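Hia (Haemophilus influenzae, PDB 1S7M) probably mediates attachment of the bacterium to host cells as a trimeric autotransporter adhesin of the outer membrane, this chain probably being a host-binding part. Local coordinates at residues A[17-22]-A[31-36]; A[56-61]-A[74-79]. All coordinates share one frame; numbering follows the deposited sequence.

Contact 1 of 2, residues A[17-22]-A[31-36]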
loop_
_atom_site.group_PDB
_atom_site.type_symbol
_atom_site.label_atom_id
_atom_site.label_comp_id
_atom_site.label_asym_id
_atom_site.label_seq_id
_atom_site.Cartn_x
_atom_site.Cartn_y
_atom_site.Cartn_z
ATOM N N GLY A 17 -23.929 -12.110 17.530
ATOM C CA GLY A 17 -22.564 -12.586 17.484
ATOM C C GLY A 17 -21.879 -12.907 18.792
ATOM O O GLY A 17 -22.514 -13.264 19.788
ATOM N N LEU A 18 -20.558 -12.770 18.762
ATOM C CA LEU A 18 -19.680 -13.034 19.888
ATOM C C LEU A 18 -18.909 -11.779 20.283
ATOM O O LEU A 18 -18.151 -11.248 19.480
ATOM C CB LEU A 18 -18.683 -14.128 19.491
ATOM C CG LEU A 18 -17.645 -14.619 20.504
ATOM C CD1 LEU A 18 -18.337 -15.470 21.550
ATOM C CD2 LEU A 18 -16.588 -15.460 19.802
ATOM N N THR A 19 -19.082 -11.315 21.517
ATOM C CA THR A 19 -18.357 -10.139 22.000
ATOM C C THR A 19 -17.544 -10.446 23.275
ATOM O O THR A 19 -18.064 -11.046 24.222
ATOM C CB THR A 19 -19.313 -8.973 22.329
ATOM O OG1 THR A 19 -20.120 -8.667 21.190
ATOM C CG2 THR A 19 -18.531 -7.742 22.695
ATOM N N ILE A 20 -16.275 -10.041 23.286
ATOM C CA ILE A 20 -15.403 -10.224 24.441
ATOM C C ILE A 20 -15.117 -8.837 24.993
ATOM O O ILE A 20 -14.607 -7.969 24.283
ATOM C CB ILE A 20 -14.015 -10.848 24.096
ATOM C CG1 ILE A 20 -14.131 -12.325 23.712
ATOM C CG2 ILE A 20 -13.111 -10.782 25.314
ATOM C CD1 ILE A 20 -14.602 -12.600 22.311
ATOM N N THR A 21 -15.455 -8.622 26.254
ATOM C CA THR A 21 -15.193 -7.346 26.896
ATOM C C THR A 21 -14.008 -7.575 27.832
ATOM O O THR A 21 -14.079 -8.393 28.742
ATOM C CB THR A 21 -16.405 -6.876 27.706
ATOM O OG1 THR A 21 -17.562 -6.857 26.865
ATOM C CG2 THR A 21 -16.160 -5.491 28.267
ATOM N N PRO A 22 -12.894 -6.871 27.601
ATOM C CA PRO A 22 -11.690 -7.007 28.428
ATOM C C PRO A 22 -11.981 -6.681 29.889
ATOM O O PRO A 22 -13.017 -6.093 30.209
ATOM C CB PRO A 22 -10.727 -6.001 27.810
ATOM C CG PRO A 22 -11.182 -5.895 26.408
ATOM C CD PRO A 22 -12.682 -5.872 26.544
ATOM N N ALA A 31 -15.239 0.162 21.479
ATOM C CA ALA A 31 -13.902 0.187 20.896
ATOM C C ALA A 31 -12.909 -0.791 21.501
ATOM O O ALA A 31 -12.054 -1.311 20.783
ATOM C CB ALA A 31 -13.334 1.598 20.964
ATOM N N ASN A 32 -12.999 -1.027 22.810
ATOM C CA ASN A 32 -12.087 -1.958 23.464
ATOM C C ASN A 32 -12.551 -3.385 23.298
ATOM O O ASN A 32 -11.826 -4.323 23.598
ATOM C CB ASN A 32 -11.966 -1.665 24.951
ATOM C CG ASN A 32 -10.937 -0.612 25.248
ATOM O OD1 ASN A 32 -9.838 -0.625 24.690
ATOM N ND2 ASN A 32 -11.277 0.306 26.141
ATOM N N THR A 33 -13.775 -3.535 22.820
ATOM C CA THR A 33 -14.368 -4.837 22.607
ATOM C C THR A 33 -13.725 -5.618 21.470
ATOM O O THR A 33 -13.295 -5.049 20.473
ATOM C CB THR A 33 -15.871 -4.682 22.302
ATOM O OG1 THR A 33 -16.598 -4.535 23.527
ATOM C CG2 THR A 33 -16.385 -5.875 21.534
ATOM N N ILE A 34 -13.646 -6.928 21.636
ATOM C CA ILE A 34 -13.123 -7.791 20.592
ATOM C C ILE A 34 -14.380 -8.548 20.165
ATOM O O ILE A 34 -15.021 -9.224 20.987
ATOM C CB ILE A 34 -12.105 -8.800 21.122
ATOM C CG1 ILE A 34 -11.128 -8.108 22.084
ATOM C CG2 ILE A 34 -11.385 -9.464 19.942
ATOM C CD1 ILE A 34 -10.239 -7.127 21.452
ATOM N N SER A 35 -14.748 -8.452 18.895
ATOM C CA SER A 35 -15.970 -9.117 18.482
ATOM C C SER A 35 -16.070 -9.544 17.044
ATOM O O SER A 35 -15.429 -8.970 16.172
ATOM C CB SER A 35 -17.160 -8.216 18.779
ATOM O OG SER A 35 -17.124 -7.071 17.948
ATOM N N VAL A 36 -16.897 -10.568 16.840
ATOM C CA VAL A 36 -17.220 -11.131 15.540
ATOM C C VAL A 36 -18.748 -11.186 15.532
ATOM O O VAL A 36 -19.358 -12.090 16.112
ATOM C CB VAL A 36 -16.662 -12.547 15.358
ATOM C CG1 VAL A 36 -17.185 -13.139 14.067
ATOM C CG2 VAL A 36 -15.143 -12.505 15.298
#
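Ile20 and Ile34 sit opposite each other as an antiparallel hydrogen-bonded pair in a beta hairpin with a long connecting loop, the central two strands of a four-stranded antiparallel meander ordered 10-14, 17-21, 34-37, 40-43. Each gives its N-H to the other's carbonyl: Ile20 N reaches Ile34 O at 2.7 Å, and Ile34 N reaches Ile20 O at 3.0 Å. Leu18 and Val36 exchange the same two bonds. Between the two pairs, Thr19 and Ser35 form a non-hydrogen-bonded pair on the other face, where Ser35 CB rests 3.3 Å from Leu18 O and Thr19 OG1 lies alongside that CB.

The side chain of Ile20 can be followed outward. Its CB lies 3.6 Å from Ile34 O and 4.1 Å from Ile34 CB, the closest apolar side-chain approach on this face. CG1 is turned away from the carbonyl carbon and runs beside the backbone N (chi1 -71°), and the further turn at chi2 (79°) brings the terminal CD1 to within 3.7 Å of Ile34 O. CD1 thus lies beside the same oxygen that accepts Ile20 N.

The face bearing Leu18, Ile20, Ile34 and Val36 looks into the trimer: Leu18 packs on Leu18 of both other subunits, and Val36 on Val36 of the second. Gly17 has a backbone conformation that calls for glycine and brings its CA against Val36 O. Near the loop end of the hairpin, Thr33 OG1 is buried by the contact and has no hydrogen-bond partner in the model. Beyond the bonded pairs, the ring of Pro22 closes over the incoming 31-36 segment, its CG 3.3 Å from Asn32 O.

Contact 2 of 2, residues A[56-61]-A[74-79]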
loop_
_atom_site.group_PDB
_atom_site.type_symbol
_atom_site.label_atom_id
_atom_site.label_comp_id
_atom_site.label_asym_id
_atom_site.label_seq_id
_atom_site.Cartn_x
_atom_site.Cartn_y
_atom_site.Cartn_z
ATOM N N LYS A 56 2.185 -13.272 -3.255
ATOM C CA LYS A 56 3.592 -13.663 -3.355
ATOM C C LYS A 56 4.378 -12.442 -3.852
ATOM O O LYS A 56 3.795 -11.461 -4.289
ATOM C CB LYS A 56 3.794 -14.778 -4.392
ATOM C CG LYS A 56 3.102 -16.107 -4.121
ATOM C CD LYS A 56 3.331 -17.039 -5.329
ATOM C CE LYS A 56 2.612 -18.386 -5.214
ATOM N NZ LYS A 56 1.115 -18.261 -5.223
ATOM N N LYS A 57 5.702 -12.546 -3.797
ATOM C CA LYS A 57 6.602 -11.519 -4.292
ATOM C C LYS A 57 7.071 -12.031 -5.636
ATOM O O LYS A 57 7.153 -13.239 -5.832
ATOM C CB LYS A 57 7.822 -11.389 -3.372
ATOM C CG LYS A 57 7.492 -10.976 -1.920
ATOM C CD LYS A 57 6.544 -9.777 -1.897
ATOM C CE LYS A 57 6.512 -9.097 -0.517
ATOM N NZ LYS A 57 6.001 -10.001 0.524
ATOM N N PHE A 58 7.392 -11.136 -6.560
ATOM C CA PHE A 58 7.904 -11.589 -7.845
ATOM C C PHE A 58 9.252 -12.270 -7.584
ATOM O O PHE A 58 10.088 -11.760 -6.810
ATOM C CB PHE A 58 8.101 -10.421 -8.818
ATOM C CG PHE A 58 6.821 -9.898 -9.422
ATOM C CD1 PHE A 58 6.327 -8.639 -9.072
ATOM C CD2 PHE A 58 6.114 -10.653 -10.349
ATOM C CE1 PHE A 58 5.155 -8.140 -9.634
ATOM C CE2 PHE A 58 4.932 -10.162 -10.925
ATOM C CZ PHE A 58 4.448 -8.896 -10.565
ATOM N N GLY A 59 9.463 -13.412 -8.229
ATOM C CA GLY A 59 10.705 -14.125 -8.038
ATOM C C GLY A 59 10.553 -15.273 -7.060
ATOM O O GLY A 59 11.485 -16.056 -6.880
ATOM N N ASP A 60 9.390 -15.381 -6.424
ATOM C CA ASP A 60 9.158 -16.469 -5.477
ATOM C C ASP A 60 8.989 -17.799 -6.206
ATOM O O ASP A 60 8.681 -17.836 -7.398
ATOM C CB ASP A 60 7.906 -16.209 -4.620
ATOM C CG ASP A 60 8.139 -15.159 -3.520
ATOM O OD1 ASP A 60 9.260 -14.593 -3.458
ATOM O OD2 ASP A 60 7.199 -14.908 -2.714
ATOM N N ALA A 61 9.188 -18.887 -5.468
ATOM C CA ALA A 61 9.037 -20.232 -6.016
ATOM C C ALA A 61 7.555 -20.581 -6.015
ATOM O O ALA A 61 6.737 -19.871 -5.425
ATOM C CB ALA A 61 9.802 -21.224 -5.161
ATOM N N THR A 74 6.995 -12.039 -17.201
ATOM C CA THR A 74 8.169 -11.222 -17.471
ATOM C C THR A 74 8.702 -10.656 -16.152
ATOM O O THR A 74 9.903 -10.732 -15.856
ATOM C CB THR A 74 7.811 -10.038 -18.386
ATOM O OG1 THR A 74 7.380 -10.529 -19.654
ATOM C CG2 THR A 74 9.002 -9.132 -18.605
ATOM N N LYS A 75 7.785 -10.103 -15.362
ATOM C CA LYS A 75 8.152 -9.512 -14.091
ATOM C C LYS A 75 8.658 -10.602 -13.162
ATOM O O LYS A 75 9.629 -10.388 -12.423
ATOM C CB LYS A 75 6.949 -8.750 -13.503
ATOM C CG LYS A 75 6.659 -7.442 -14.267
ATOM C CD LYS A 75 5.329 -6.798 -13.899
ATOM C CE LYS A 75 5.206 -5.450 -14.614
ATOM N NZ LYS A 75 3.818 -4.904 -14.574
ATOM N N GLN A 76 8.013 -11.769 -13.208
ATOM C CA GLN A 76 8.414 -12.894 -12.362
ATOM C C GLN A 76 9.891 -13.232 -12.585
ATOM O O GLN A 76 10.618 -13.473 -11.634
ATOM C CB GLN A 76 7.576 -14.152 -12.669
ATOM C CG GLN A 76 8.131 -15.445 -12.042
ATOM C CD GLN A 76 8.033 -15.500 -10.520
ATOM O OE1 GLN A 76 7.451 -14.626 -9.881
ATOM N NE2 GLN A 76 8.603 -16.538 -9.934
ATOM N N ASN A 77 10.320 -13.245 -13.846
ATOM C CA ASN A 77 11.708 -13.558 -14.174
ATOM C C ASN A 77 12.698 -12.372 -14.228
ATOM O O ASN A 77 13.895 -12.604 -14.344
ATOM C CB ASN A 77 11.784 -14.285 -15.521
ATOM C CG ASN A 77 10.925 -15.537 -15.571
ATOM O OD1 ASN A 77 11.008 -16.401 -14.709
ATOM N ND2 ASN A 77 10.098 -15.633 -16.594
ATOM N N ASP A 78 12.230 -11.124 -14.155
ATOM C CA ASP A 78 13.148 -9.985 -14.224
ATOM C C ASP A 78 13.680 -9.573 -12.841
ATOM O O ASP A 78 12.914 -9.207 -11.949
ATOM C CB ASP A 78 12.455 -8.804 -14.904
ATOM C CG ASP A 78 13.396 -7.631 -15.161
ATOM O OD1 ASP A 78 14.507 -7.590 -14.585
ATOM O OD2 ASP A 78 13.013 -6.734 -15.934
ATOM N N ASP A 79 14.996 -9.624 -12.663
ATOM C CA ASP A 79 15.597 -9.272 -11.367
ATOM C C ASP A 79 15.261 -7.853 -10.897
ATOM O O ASP A 79 15.290 -7.561 -9.706
ATOM C CB ASP A 79 17.122 -9.475 -11.416
ATOM C CG ASP A 79 17.507 -10.941 -11.642
ATOM O OD1 ASP A 79 16.998 -11.815 -10.897
ATOM O OD2 ASP A 79 18.312 -11.224 -12.564
HETATM O O HOH W 1 5.570 -14.407 -7.895
#
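Gln76 OE1 is gripped twice: by Gly59 N at 2.9 Å and by a water at 2.7 Å that also donates to Lys57 O. Through it the last turn of helix 70-77 binds the backbone of a type II beta turn, Lys57 to Asp60, in a part of the chain that belongs to the HiaBD2_N domain family of trimeric autotransporter adhesins. The Gly59 bond is straight at the hydrogen (174°), yet the N-H comes to OE1 from well above the carbonyl plane rather than on a lone pair.

The other arm of the amide, NE2, donates to Asp60 O at 2.8 Å in a less straight bond, lying in that carbonyl's plane while Asp60 O lies close to the plane of the amide. With both arms engaged on one turn, the amide's rotation is fixed. Gln76 starts out from the helix pointing away from the turn; CG is anti to the backbone N (chi1 168°), and the bend at chi2 brings the amide back to it.

Phe58 provides the apolar half. Lys75 CB stands over one face of its ring, a CH-pi contact 3.8 Å from the centroid, set off-centre, nearer CE2 and CD2. The lysine chain then runs on extended, CD touching Phe58 CZ at 4.0 Å, and its NZ makes a salt bridge with Asp71 one helical turn earlier and a weak hydrogen bond to Ala136 O of the second subunit. Phe58 also packs on that Ala136, so the ring lies at a subunit boundary.

The turn is braced from within as well. Asp60 N bonds back to Lys57 O, and Gly59 has phi 100°, a backbone conformation suited to glycine. Asp60 OD2 in turn accepts Lys57 N at 3.0 Å, the N-H arriving from above the carboxylate plane.

Contact 1 is buried and contact 2 is a surface contact; they share no secondary-structure element and follow one another along the chain, their centres 41 Å apart and on opposite sides of the chain's centre. In contact 1 two neighbouring strands are joined by backbone bonds alone, with aliphatic side chains directed to the threefold assembly. Contact 2 instead joins a beta turn to a helix end, where one side-chain amide supplies both direct bonds and a water and an aromatic face complete the join. Both touch the second subunit, contact 1 through several aliphatic residues, contact 2 through one ring and a weak lysine bond.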